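Local structure of probable transcriptional regulator (Pseudomonas aeruginosa, 2ESN) at residues C[109-114]-C[278-283]; C[117-122]-C[302-307]; C[172-177]-C[253-258]; C[178-183]-C[269-274]. The protein is a probable LysR-type transcriptional regulator, which presumably binds DNA through a helix-turn-helix domain and senses an unknown effector through its substrate-binding domain. All blocks are in the same frame, centred on the assembly; numbering follows the deposited sequence.

Contact 1 of 4, residues C[109-114]-C[278-283]; sequences DYTAFA and YVLRLY
Tyr110 reaches from helix 109-114 toward strand 278-283 and touches both Leu280 and Tyr278, a worked example of one aromatic side chain meeting an apolar branch and a hydroxyl with the same ring. Its CB already points at the strand, and with CG anti to the backbone N (chi1 177°) the ring is carried straight out from the helix. Along one side of the ring, CE2 lies 3.8 Å from Leu280 CD1, which approaches at a slant. Further out, Tyr110 CZ comes within 3.3 Å of Tyr278 OH. The two tyrosines arrive from opposite directions, each oxygen lying at the edge of the other ring. The hydroxyls are modelled 2.4 Å apart (Tyr110 OH to Tyr278 OH), with Tyr110 as the donor, a very short bond whose details are doubtful. Tyr278 OH is also hydrogen-bonded to Asp176, so it has a partner on the neighbouring strand. Leu280 spreads its branches over the helix: CD1 is 4.0 Å from Ala114 CB, one turn beyond Tyr110, while CD2 is 4.2 Å from Thr111 CG2. The helix lies almost square across the strand, the axes 86° apart and 10.6 Å at closest approach, against the sheet of the periplasmic-binding-protein-like domain. Strands 153-157 and 168-183 flank strand 278-285, helix 254-264 supports Tyr110 through His255 and Ala256, and Phe113 turns to Phe241 of the second subunit.

Contact 2 of 4, residues C[117-122]-C[302-307]; sequences PPLMNR and KGLDIS
A mainly apolar, partly buried contact joins helix 109-126 to the chain's C-terminal tail, carried by Pro118, Leu119 and Arg122 against Leu304 and Ile306. Leu304 is the main intruder. With its CG anti to the backbone N (chi1 -168°), it sends its two methyls to different partners: CD1 meets both Pro118 O, at 3.6 Å, and Arg122 NH2, at 3.7 Å, while CD2 turns to Leu119 CB at 4.2 Å. The same CD1 lies over one face of the Arg122 guanidinium, displaced toward its rim. In the plane of that group, at its edge, a water accepts from Arg122 NH2 at 3.2 Å and also from Asp305 N, tying the helix to the tail without any direct hydrogen bond; Arg122 NH1 is held separately by Gln300. Within the periplasmic-binding-protein-like regulatory domain, helix 293-303 ends here, and the residues after it run back along helix 109-126 near the kink associated with Pro117 and Pro118. There the Pro118 ring meets the tail backbone, its CB 3.2 Å from Asp305 O. Ile306 has its CB turned from the helix, yet its CD1 comes back to 4.1 Å from Pro118 CG. Beyond, Ile306 packs on Trp173 and Phe174 of strand 168-183, Leu119 lies against Leu132 of strand 131-136, and Met120 meets Leu242 of the second subunit.

Contact 3 of 4, residues C[172-177]-C[253-258]; sequences DWFADR and PRHAAR
The N-terminal turn of helix 254-264 is received by Asp176, at the strand end, and Arg177 just after it, with Pro253 at the N-cap position: a clear case of helix-start amides being satisfied by a neighbouring part of the chain. Arg254 N gives a bond of 2.8 Å to Arg177 O. The next amide, His255 N, donates to the syn lone pair of Asp176 OD2 at 2.9 Å with an angle of 162° at the hydrogen. Asp176 reaches the turn because its CG is anti to the backbone N, chi1 -166°. OD2 also bonds Tyr278, and OD1 accepts from a water at 2.6 Å, which itself accepts from Arg254 NH2. The helix start and the nearby arginine would probably stabilise the carboxylate as an anion. Next to the carboxylate, Phe174 and His255 form an edge-to-face pair, centroids 4.9 Å apart: Phe174 presents its edge, and CZ sits over the imidazole near its rim. Toward the solvent, the guanidinium of Arg177 lies flat on Arg254 with planes 28° apart, its centre over Arg254 CD. Arg177 NH2 and Arg254 NE, both donors, are modelled only 2.9 Å apart, so this like-charged pair is probably strained or imprecisely placed. Strand 278-285 runs beside strand 168-183 through the Tyr278 backbone bonds with Asp176, Tyr110 of helix 109-126 packs on Pro253 and His255, and Ile306 of the C-terminal tail touches both Phe174 and His255.

Contact 4 of 4, residues C[178-183]-C[269-274]; sequences YVVVAR and YPAPFD
Val180 and Tyr269 form an antiparallel hydrogen-bonded pair, their CA atoms 5.2 Å apart, with Val180 N bonded to Tyr269 O at 3.0 Å and Tyr269 N to Val180 O at 2.8 Å. The pairing is brief. Beyond Tyr269 the chain turns off, and the touching parts run 111° apart. Val180 and Tyr269 point to the same face of the sheet. There Val180 CG2 meets the departing loop: Ala271 CA lies 3.8 Å away and Pro272 CD 4.2 Å. This is near the end of strand 168-183, a long strand of the mixed sheet that pairs with strand 278-285 and farther along with 249-253 and 266-269, and that probably links the two lobes of the effector domain, as in LysR relatives. The Tyr269 ring runs along the strand toward Ala182, whose CB is at the ring edge, 4.4 Å from CE2. At its far end a water in the ring plane lies 2.7 Å from Tyr269 OH and also meets Arg183 O. A second water bridges Tyr178 O and Ala271 N where the loop leaves the strand. Leu189 and Pro193 lie against the Tyr269 ring, while Val179 packs on helix 254-264 through Arg254 and Ala257.

All four contacts lie in the LysR substrate-binding domain and trace one connected path. Contacts 1 and 2 share helix 109-126, their centres about 12 Å apart, and both touch the second subunit. Contacts 3 and 4 share strand 168-183, with centres about 13 Å apart. Contacts 1 and 3 are closest, about 8 Å between centres, joined through neighbouring strands 168-183 and 278-285, whereas contacts 2 and 4 do not touch, nearest atoms being about 13 Å apart. Along the chain, contacts 3 and 4 are nested inside the loops closed by 1 and 2, and each pair interleaves. Contact 4 also reaches the second subunit, through Arg183; contact 3 is the one whose segments touch no other chain.

Contact 1 of 4, residues C[109-114]-C[278-283]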
# COMPACT_ATOMS: atom_id res chain seq x y z
N ASP C 109 -19.84 10.89 -10.01
CA ASP C 109 -20.41 12.10 -10.55
C ASP C 109 -21.94 12.06 -10.41
O ASP C 109 -22.55 13.04 -10.06
CB ASP C 109 -19.92 12.39 -11.98
CG ASP C 109 -20.79 11.76 -13.03
OD1 ASP C 109 -21.14 10.57 -12.85
OD2 ASP C 109 -21.16 12.48 -13.99
N TYR C 110 -22.58 10.92 -10.62
CA TYR C 110 -24.04 10.90 -10.50
C TYR C 110 -24.54 11.21 -9.10
O TYR C 110 -25.45 11.98 -8.94
CB TYR C 110 -24.69 9.62 -11.06
CG TYR C 110 -26.16 9.67 -10.84
CD1 TYR C 110 -26.90 10.69 -11.35
CD2 TYR C 110 -26.82 8.68 -10.12
CE1 TYR C 110 -28.27 10.80 -11.16
CE2 TYR C 110 -28.20 8.77 -9.93
CZ TYR C 110 -28.90 9.87 -10.43
OH TYR C 110 -30.27 10.05 -10.21
N THR C 111 -23.95 10.60 -8.08
CA THR C 111 -24.46 10.75 -6.74
C THR C 111 -24.06 12.14 -6.19
O THR C 111 -24.78 12.74 -5.41
CB THR C 111 -24.01 9.56 -5.80
OG1 THR C 111 -22.58 9.41 -5.84
CG2 THR C 111 -24.70 8.21 -6.16
N ALA C 112 -22.92 12.65 -6.59
CA ALA C 112 -22.58 14.05 -6.25
C ALA C 112 -23.63 15.01 -6.83
O ALA C 112 -24.14 15.91 -6.15
CB ALA C 112 -21.15 14.38 -6.75
N PHE C 113 -23.97 14.79 -8.10
CA PHE C 113 -25.01 15.56 -8.74
C PHE C 113 -26.34 15.46 -8.05
O PHE C 113 -27.06 16.50 -7.94
CB PHE C 113 -25.13 15.14 -10.24
CG PHE C 113 -26.49 15.47 -10.85
CD1 PHE C 113 -26.75 16.72 -11.40
CD2 PHE C 113 -27.50 14.53 -10.87
CE1 PHE C 113 -28.01 16.98 -11.97
CE2 PHE C 113 -28.73 14.79 -11.40
CZ PHE C 113 -28.99 16.02 -11.98
N ALA C 114 -26.74 14.26 -7.62
CA ALA C 114 -28.09 14.06 -7.07
C ALA C 114 -28.23 14.63 -5.62
O ALA C 114 -29.24 15.27 -5.27
CB ALA C 114 -28.55 12.57 -7.17
N TYR C 278 -34.16 2.12 -9.13
CA TYR C 278 -33.02 2.11 -8.23
C TYR C 278 -33.34 2.97 -7.03
O TYR C 278 -34.24 3.86 -7.05
CB TYR C 278 -31.73 2.55 -8.94
CG TYR C 278 -31.72 4.01 -9.36
CD1 TYR C 278 -32.21 4.40 -10.62
CD2 TYR C 278 -31.22 4.99 -8.50
CE1 TYR C 278 -32.17 5.77 -11.01
CE2 TYR C 278 -31.18 6.35 -8.87
CZ TYR C 278 -31.68 6.75 -10.13
OH TYR C 278 -31.65 8.09 -10.47
N VAL C 279 -32.65 2.68 -5.94
CA VAL C 279 -32.79 3.46 -4.74
C VAL C 279 -31.39 3.82 -4.34
O VAL C 279 -30.57 2.91 -4.13
CB VAL C 279 -33.52 2.65 -3.61
CG1 VAL C 279 -33.63 3.48 -2.35
CG2 VAL C 279 -34.92 2.28 -4.08
N LEU C 280 -31.09 5.13 -4.31
CA LEU C 280 -29.74 5.61 -3.95
C LEU C 280 -29.63 5.58 -2.43
O LEU C 280 -30.60 5.84 -1.74
CB LEU C 280 -29.46 7.04 -4.44
CG LEU C 280 -29.36 7.28 -5.96
CD1 LEU C 280 -28.88 8.70 -6.19
CD2 LEU C 280 -28.39 6.30 -6.63
N ARG C 281 -28.47 5.25 -1.91
CA ARG C 281 -28.36 5.11 -0.47
C ARG C 281 -27.10 5.66 0.10
O ARG C 281 -26.13 5.96 -0.58
CB ARG C 281 -28.64 3.67 0.01
CG ARG C 281 -28.13 2.62 -0.88
CD ARG C 281 -29.11 1.46 -0.92
NE ARG C 281 -29.33 0.92 0.40
CZ ARG C 281 -30.24 -0.01 0.68
NH1 ARG C 281 -31.02 -0.50 -0.29
NH2 ARG C 281 -30.35 -0.45 1.94
N LEU C 282 -27.18 5.84 1.40
CA LEU C 282 -26.09 6.41 2.15
C LEU C 282 -25.59 5.25 2.98
O LEU C 282 -26.32 4.72 3.80
CB LEU C 282 -26.65 7.55 3.01
CG LEU C 282 -25.67 8.19 3.96
CD1 LEU C 282 -24.64 8.98 3.14
CD2 LEU C 282 -26.38 9.06 5.07
N TYR C 283 -24.34 4.85 2.75
CA TYR C 283 -23.72 3.80 3.52
C TYR C 283 -22.74 4.33 4.58
O TYR C 283 -21.99 5.29 4.34
CB TYR C 283 -22.95 2.86 2.63
CG TYR C 283 -23.71 2.30 1.46
CD1 TYR C 283 -23.65 2.94 0.21
CD2 TYR C 283 -24.41 1.09 1.56
CE1 TYR C 283 -24.29 2.44 -0.88
CE2 TYR C 283 -25.08 0.57 0.44
CZ TYR C 283 -25.01 1.26 -0.78
OH TYR C 283 -25.65 0.78 -1.91

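Contact 2 of 4, residues C[117-122]-C[302-307]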
# COMPACT_ATOMS: atom_id res chain seq x y z
N PRO C 117 -26.58 19.43 -4.69
CA PRO C 117 -27.40 20.65 -4.87
C PRO C 117 -28.45 20.87 -3.78
O PRO C 117 -28.43 21.96 -3.19
CB PRO C 117 -28.03 20.45 -6.29
CG PRO C 117 -26.77 19.66 -7.05
CD PRO C 117 -26.50 18.64 -5.96
N PRO C 118 -29.33 19.89 -3.51
CA PRO C 118 -30.29 20.15 -2.45
C PRO C 118 -29.70 20.10 -1.03
O PRO C 118 -30.20 20.81 -0.14
CB PRO C 118 -31.36 19.06 -2.64
CG PRO C 118 -30.64 17.88 -3.28
CD PRO C 118 -29.53 18.56 -4.15
N LEU C 119 -28.69 19.28 -0.81
CA LEU C 119 -28.08 19.16 0.52
C LEU C 119 -27.42 20.48 0.87
O LEU C 119 -27.67 21.01 1.92
CB LEU C 119 -27.00 18.08 0.54
CG LEU C 119 -26.66 17.32 1.85
CD1 LEU C 119 -25.14 16.94 2.03
CD2 LEU C 119 -27.41 17.59 3.20
N MET C 120 -26.58 20.99 -0.02
CA MET C 120 -25.89 22.22 0.25
C MET C 120 -26.76 23.48 0.14
O MET C 120 -26.46 24.51 0.72
CB MET C 120 -24.61 22.30 -0.55
CG MET C 120 -23.61 21.07 -0.28
SD MET C 120 -23.16 20.72 1.39
CE MET C 120 -22.33 22.14 1.80
N ASN C 121 -27.86 23.38 -0.59
CA ASN C 121 -28.84 24.44 -0.61
C ASN C 121 -29.32 24.71 0.84
O ASN C 121 -29.53 25.86 1.19
CB ASN C 121 -30.06 24.04 -1.47
CG ASN C 121 -31.09 25.15 -1.48
OD1 ASN C 121 -30.84 26.25 -2.04
ND2 ASN C 121 -32.08 24.99 -0.69
N ARG C 122 -29.58 23.64 1.60
CA ARG C 122 -29.97 23.73 2.97
C ARG C 122 -28.75 24.07 3.88
O ARG C 122 -28.76 25.06 4.63
CB ARG C 122 -30.61 22.40 3.42
CG ARG C 122 -30.99 22.39 4.91
CD ARG C 122 -31.23 20.96 5.43
NE ARG C 122 -32.39 20.35 4.78
CZ ARG C 122 -32.81 19.11 5.04
NH1 ARG C 122 -32.14 18.36 5.91
NH2 ARG C 122 -33.88 18.63 4.41
N LYS C 302 -32.64 12.38 5.55
CA LYS C 302 -33.87 11.66 5.78
C LYS C 302 -35.01 12.33 5.10
O LYS C 302 -35.59 11.74 4.17
CB LYS C 302 -34.12 11.33 7.28
CG LYS C 302 -33.72 9.84 7.56
CD LYS C 302 -33.28 9.49 9.01
CE LYS C 302 -32.77 8.02 9.02
NZ LYS C 302 -31.84 7.58 10.17
N GLY C 303 -35.32 13.57 5.47
CA GLY C 303 -36.41 14.25 4.77
C GLY C 303 -35.99 15.02 3.52
O GLY C 303 -36.86 15.60 2.85
N LEU C 304 -34.69 15.03 3.20
CA LEU C 304 -34.18 15.81 2.04
C LEU C 304 -34.95 15.70 0.69
O LEU C 304 -35.11 14.62 0.17
CB LEU C 304 -32.68 15.52 1.83
CG LEU C 304 -31.97 16.48 0.86
CD1 LEU C 304 -31.89 17.97 1.34
CD2 LEU C 304 -30.62 15.94 0.54
N ASP C 305 -35.39 16.84 0.11
CA ASP C 305 -36.07 16.85 -1.23
C ASP C 305 -35.04 16.93 -2.37
O ASP C 305 -34.33 17.94 -2.54
CB ASP C 305 -37.13 17.98 -1.36
CG ASP C 305 -37.65 18.20 -2.86
OD1 ASP C 305 -37.85 17.24 -3.67
OD2 ASP C 305 -37.91 19.40 -3.20
N ILE C 306 -34.99 15.84 -3.14
CA ILE C 306 -33.97 15.65 -4.15
C ILE C 306 -34.49 16.21 -5.45
O ILE C 306 -33.75 16.82 -6.22
CB ILE C 306 -33.61 14.12 -4.30
CG1 ILE C 306 -33.28 13.51 -2.94
CG2 ILE C 306 -32.42 13.87 -5.32
CD1 ILE C 306 -32.09 14.19 -2.22
N SER C 307 -35.80 16.06 -5.66
CA SER C 307 -36.40 16.18 -7.02
C SER C 307 -36.35 17.63 -7.58
O SER C 307 -36.13 17.82 -8.79
CB SER C 307 -37.84 15.60 -7.03
OG SER C 307 -37.89 14.35 -6.31
O HOH W 1 -35.56 19.58 1.84

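Contact 3 of 4, residues C[172-177]-C[253-258]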
# COMPACT_ATOMS: atom_id res chain seq x y z
N ASP C 172 -31.76 4.75 2.77
CA ASP C 172 -32.25 5.18 1.46
C ASP C 172 -32.53 6.66 1.40
O ASP C 172 -33.10 7.23 2.35
CB ASP C 172 -33.47 4.37 1.09
CG ASP C 172 -33.17 2.90 1.05
OD1 ASP C 172 -32.00 2.51 0.79
OD2 ASP C 172 -34.10 2.12 1.29
N TRP C 173 -32.10 7.30 0.31
CA TRP C 173 -32.44 8.74 0.14
C TRP C 173 -33.13 9.23 -1.16
O TRP C 173 -33.61 10.38 -1.22
CB TRP C 173 -31.25 9.63 0.55
CG TRP C 173 -30.00 9.39 -0.23
CD1 TRP C 173 -29.09 8.41 0.02
CD2 TRP C 173 -29.50 10.13 -1.38
NE1 TRP C 173 -28.07 8.48 -0.91
CE2 TRP C 173 -28.29 9.55 -1.75
CE3 TRP C 173 -29.99 11.22 -2.12
CZ2 TRP C 173 -27.50 10.03 -2.87
CZ3 TRP C 173 -29.24 11.70 -3.21
CH2 TRP C 173 -28.01 11.09 -3.58
N PHE C 174 -33.19 8.38 -2.18
CA PHE C 174 -33.79 8.75 -3.46
C PHE C 174 -34.16 7.53 -4.28
O PHE C 174 -33.27 6.73 -4.63
CB PHE C 174 -32.80 9.58 -4.28
CG PHE C 174 -33.38 10.16 -5.55
CD1 PHE C 174 -34.57 10.89 -5.52
CD2 PHE C 174 -32.72 10.00 -6.76
CE1 PHE C 174 -35.11 11.45 -6.72
CE2 PHE C 174 -33.23 10.55 -7.93
CZ PHE C 174 -34.44 11.28 -7.92
N ALA C 175 -35.44 7.37 -4.58
CA ALA C 175 -35.89 6.33 -5.55
C ALA C 175 -36.03 6.98 -6.95
O ALA C 175 -36.60 8.03 -7.06
CB ALA C 175 -37.25 5.67 -5.08
N ASP C 176 -35.49 6.36 -7.98
CA ASP C 176 -35.64 6.86 -9.37
C ASP C 176 -35.66 5.65 -10.34
O ASP C 176 -35.54 4.50 -9.91
CB ASP C 176 -34.47 7.82 -9.71
CG ASP C 176 -34.66 8.67 -11.00
OD1 ASP C 176 -35.78 9.14 -11.37
OD2 ASP C 176 -33.61 8.96 -11.58
N ARG C 177 -35.80 5.92 -11.63
CA ARG C 177 -35.69 4.87 -12.63
C ARG C 177 -34.70 5.24 -13.75
O ARG C 177 -34.27 6.41 -13.87
CB ARG C 177 -37.08 4.59 -13.20
CG ARG C 177 -37.81 5.84 -13.74
CD ARG C 177 -39.24 5.47 -14.18
NE ARG C 177 -39.72 6.37 -15.24
CZ ARG C 177 -40.37 7.53 -15.04
NH1 ARG C 177 -40.62 7.99 -13.80
NH2 ARG C 177 -40.73 8.26 -16.09
N PRO C 253 -29.90 7.10 -15.37
CA PRO C 253 -30.84 7.65 -14.44
C PRO C 253 -31.64 8.81 -15.02
O PRO C 253 -31.05 9.79 -15.56
CB PRO C 253 -29.97 8.12 -13.26
CG PRO C 253 -28.66 7.25 -13.39
CD PRO C 253 -28.51 7.04 -14.85
N ARG C 254 -32.95 8.71 -14.84
CA ARG C 254 -33.90 9.73 -15.29
C ARG C 254 -33.68 11.13 -14.66
O ARG C 254 -33.71 12.18 -15.34
CB ARG C 254 -35.34 9.23 -15.14
CG ARG C 254 -36.40 10.20 -15.77
CD ARG C 254 -37.81 9.73 -15.39
NE ARG C 254 -38.89 10.56 -15.97
CZ ARG C 254 -39.52 11.62 -15.38
NH1 ARG C 254 -40.48 12.27 -16.02
NH2 ARG C 254 -39.19 12.07 -14.17
N HIS C 255 -33.37 11.17 -13.37
CA HIS C 255 -33.13 12.43 -12.72
C HIS C 255 -32.02 13.17 -13.45
O HIS C 255 -32.14 14.36 -13.63
CB HIS C 255 -32.68 12.17 -11.26
CG HIS C 255 -32.58 13.42 -10.41
ND1 HIS C 255 -33.66 14.26 -10.18
CD2 HIS C 255 -31.55 13.93 -9.69
CE1 HIS C 255 -33.29 15.23 -9.37
NE2 HIS C 255 -32.00 15.06 -9.08
N ALA C 256 -30.94 12.47 -13.86
CA ALA C 256 -29.84 13.16 -14.57
C ALA C 256 -30.17 13.52 -16.05
O ALA C 256 -29.85 14.63 -16.57
CB ALA C 256 -28.53 12.33 -14.47
N ALA C 257 -30.79 12.58 -16.75
CA ALA C 257 -31.12 12.78 -18.14
C ALA C 257 -32.11 13.96 -18.26
O ALA C 257 -31.97 14.82 -19.16
CB ALA C 257 -31.76 11.46 -18.73
N ARG C 258 -33.11 14.01 -17.38
CA ARG C 258 -34.01 15.20 -17.35
C ARG C 258 -33.31 16.52 -17.13
O ARG C 258 -33.67 17.48 -17.77
CB ARG C 258 -35.08 15.08 -16.29
CG ARG C 258 -36.10 14.03 -16.60
CD ARG C 258 -37.14 13.95 -15.47
NE ARG C 258 -38.39 14.48 -16.00
CZ ARG C 258 -38.74 15.77 -16.00
NH1 ARG C 258 -39.91 16.12 -16.55
NH2 ARG C 258 -37.96 16.72 -15.46
O HOH W 2 -36.57 11.36 -12.51

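Contact 4 of 4, residues C[178-183]-C[269-274]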
# COMPACT_ATOMS: atom_id res chain seq x y z
N TYR C 178 -34.30 4.22 -14.50
CA TYR C 178 -33.51 4.39 -15.73
C TYR C 178 -34.40 4.65 -16.94
O TYR C 178 -35.53 4.15 -17.01
CB TYR C 178 -32.68 3.16 -16.02
CG TYR C 178 -31.39 3.11 -15.25
CD1 TYR C 178 -31.40 2.89 -13.88
CD2 TYR C 178 -30.15 3.29 -15.89
CE1 TYR C 178 -30.19 2.89 -13.14
CE2 TYR C 178 -28.95 3.25 -15.19
CZ TYR C 178 -28.98 3.05 -13.80
OH TYR C 178 -27.81 3.04 -13.07
N VAL C 179 -33.88 5.45 -17.89
CA VAL C 179 -34.51 5.67 -19.14
C VAL C 179 -33.43 5.54 -20.23
O VAL C 179 -32.28 5.49 -19.90
CB VAL C 179 -35.23 7.05 -19.21
CG1 VAL C 179 -36.42 7.09 -18.27
CG2 VAL C 179 -34.24 8.25 -18.97
N VAL C 180 -33.86 5.44 -21.49
CA VAL C 180 -33.02 5.35 -22.69
C VAL C 180 -33.06 6.77 -23.25
O VAL C 180 -34.14 7.36 -23.39
CB VAL C 180 -33.57 4.33 -23.72
CG1 VAL C 180 -32.74 4.35 -25.03
CG2 VAL C 180 -33.50 2.92 -23.11
N VAL C 181 -31.86 7.27 -23.53
CA VAL C 181 -31.62 8.58 -24.00
C VAL C 181 -30.99 8.46 -25.37
O VAL C 181 -30.16 7.58 -25.57
CB VAL C 181 -30.58 9.22 -22.99
CG1 VAL C 181 -29.95 10.42 -23.57
CG2 VAL C 181 -31.24 9.47 -21.58
N ALA C 182 -31.43 9.29 -26.33
CA ALA C 182 -30.79 9.44 -27.65
C ALA C 182 -30.73 10.90 -27.95
O ALA C 182 -31.46 11.66 -27.33
CB ALA C 182 -31.63 8.79 -28.71
N ARG C 183 -29.88 11.30 -28.91
CA ARG C 183 -29.98 12.65 -29.44
C ARG C 183 -31.45 12.90 -29.85
O ARG C 183 -32.20 11.94 -30.23
CB ARG C 183 -29.02 12.87 -30.61
CG ARG C 183 -29.25 12.00 -31.87
CD ARG C 183 -28.93 12.86 -33.07
NE ARG C 183 -27.53 13.20 -33.12
CZ ARG C 183 -26.97 14.40 -33.20
NH1 ARG C 183 -25.65 14.41 -33.26
NH2 ARG C 183 -27.65 15.54 -33.23
N TYR C 269 -36.78 8.20 -23.40
CA TYR C 269 -37.77 7.17 -23.73
C TYR C 269 -37.80 6.10 -22.65
O TYR C 269 -36.78 5.83 -22.01
CB TYR C 269 -37.36 6.42 -24.97
CG TYR C 269 -37.25 7.30 -26.19
CD1 TYR C 269 -38.40 7.89 -26.74
CD2 TYR C 269 -36.02 7.58 -26.74
CE1 TYR C 269 -38.29 8.70 -27.88
CE2 TYR C 269 -35.89 8.38 -27.82
CZ TYR C 269 -37.01 8.93 -28.41
OH TYR C 269 -36.88 9.73 -29.56
N PRO C 270 -38.95 5.46 -22.48
CA PRO C 270 -38.98 4.27 -21.61
C PRO C 270 -38.09 3.18 -22.20
O PRO C 270 -37.94 3.11 -23.41
CB PRO C 270 -40.45 3.88 -21.58
CG PRO C 270 -41.06 4.60 -22.85
CD PRO C 270 -40.28 5.82 -23.06
N ALA C 271 -37.45 2.39 -21.35
CA ALA C 271 -36.69 1.28 -21.83
C ALA C 271 -37.64 0.24 -22.42
O ALA C 271 -38.68 -0.04 -21.83
CB ALA C 271 -35.88 0.66 -20.70
N PRO C 272 -37.26 -0.39 -23.55
CA PRO C 272 -38.01 -1.50 -24.09
C PRO C 272 -37.78 -2.88 -23.39
O PRO C 272 -37.98 -3.92 -24.02
CB PRO C 272 -37.48 -1.55 -25.52
CG PRO C 272 -36.07 -1.20 -25.39
CD PRO C 272 -36.07 -0.10 -24.39
N PHE C 273 -37.36 -2.88 -22.13
CA PHE C 273 -37.22 -4.10 -21.33
C PHE C 273 -37.38 -3.66 -19.87
O PHE C 273 -37.42 -2.45 -19.57
CB PHE C 273 -35.86 -4.79 -21.58
CG PHE C 273 -34.69 -3.86 -21.55
CD1 PHE C 273 -33.92 -3.72 -20.39
CD2 PHE C 273 -34.31 -3.15 -22.68
CE1 PHE C 273 -32.81 -2.84 -20.36
CE2 PHE C 273 -33.19 -2.27 -22.65
CZ PHE C 273 -32.46 -2.10 -21.50
N ASP C 274 -37.47 -4.63 -18.97
CA ASP C 274 -37.77 -4.33 -17.57
C ASP C 274 -36.48 -3.97 -16.87
O ASP C 274 -35.53 -4.74 -16.93
CB ASP C 274 -38.39 -5.57 -16.84
CG ASP C 274 -39.72 -6.03 -17.46
OD1 ASP C 274 -40.47 -5.16 -18.00
OD2 ASP C 274 -40.02 -7.27 -17.38
O HOH W 3 -37.90 3.05 -18.44
O HOH W 4 -34.58 10.45 -30.73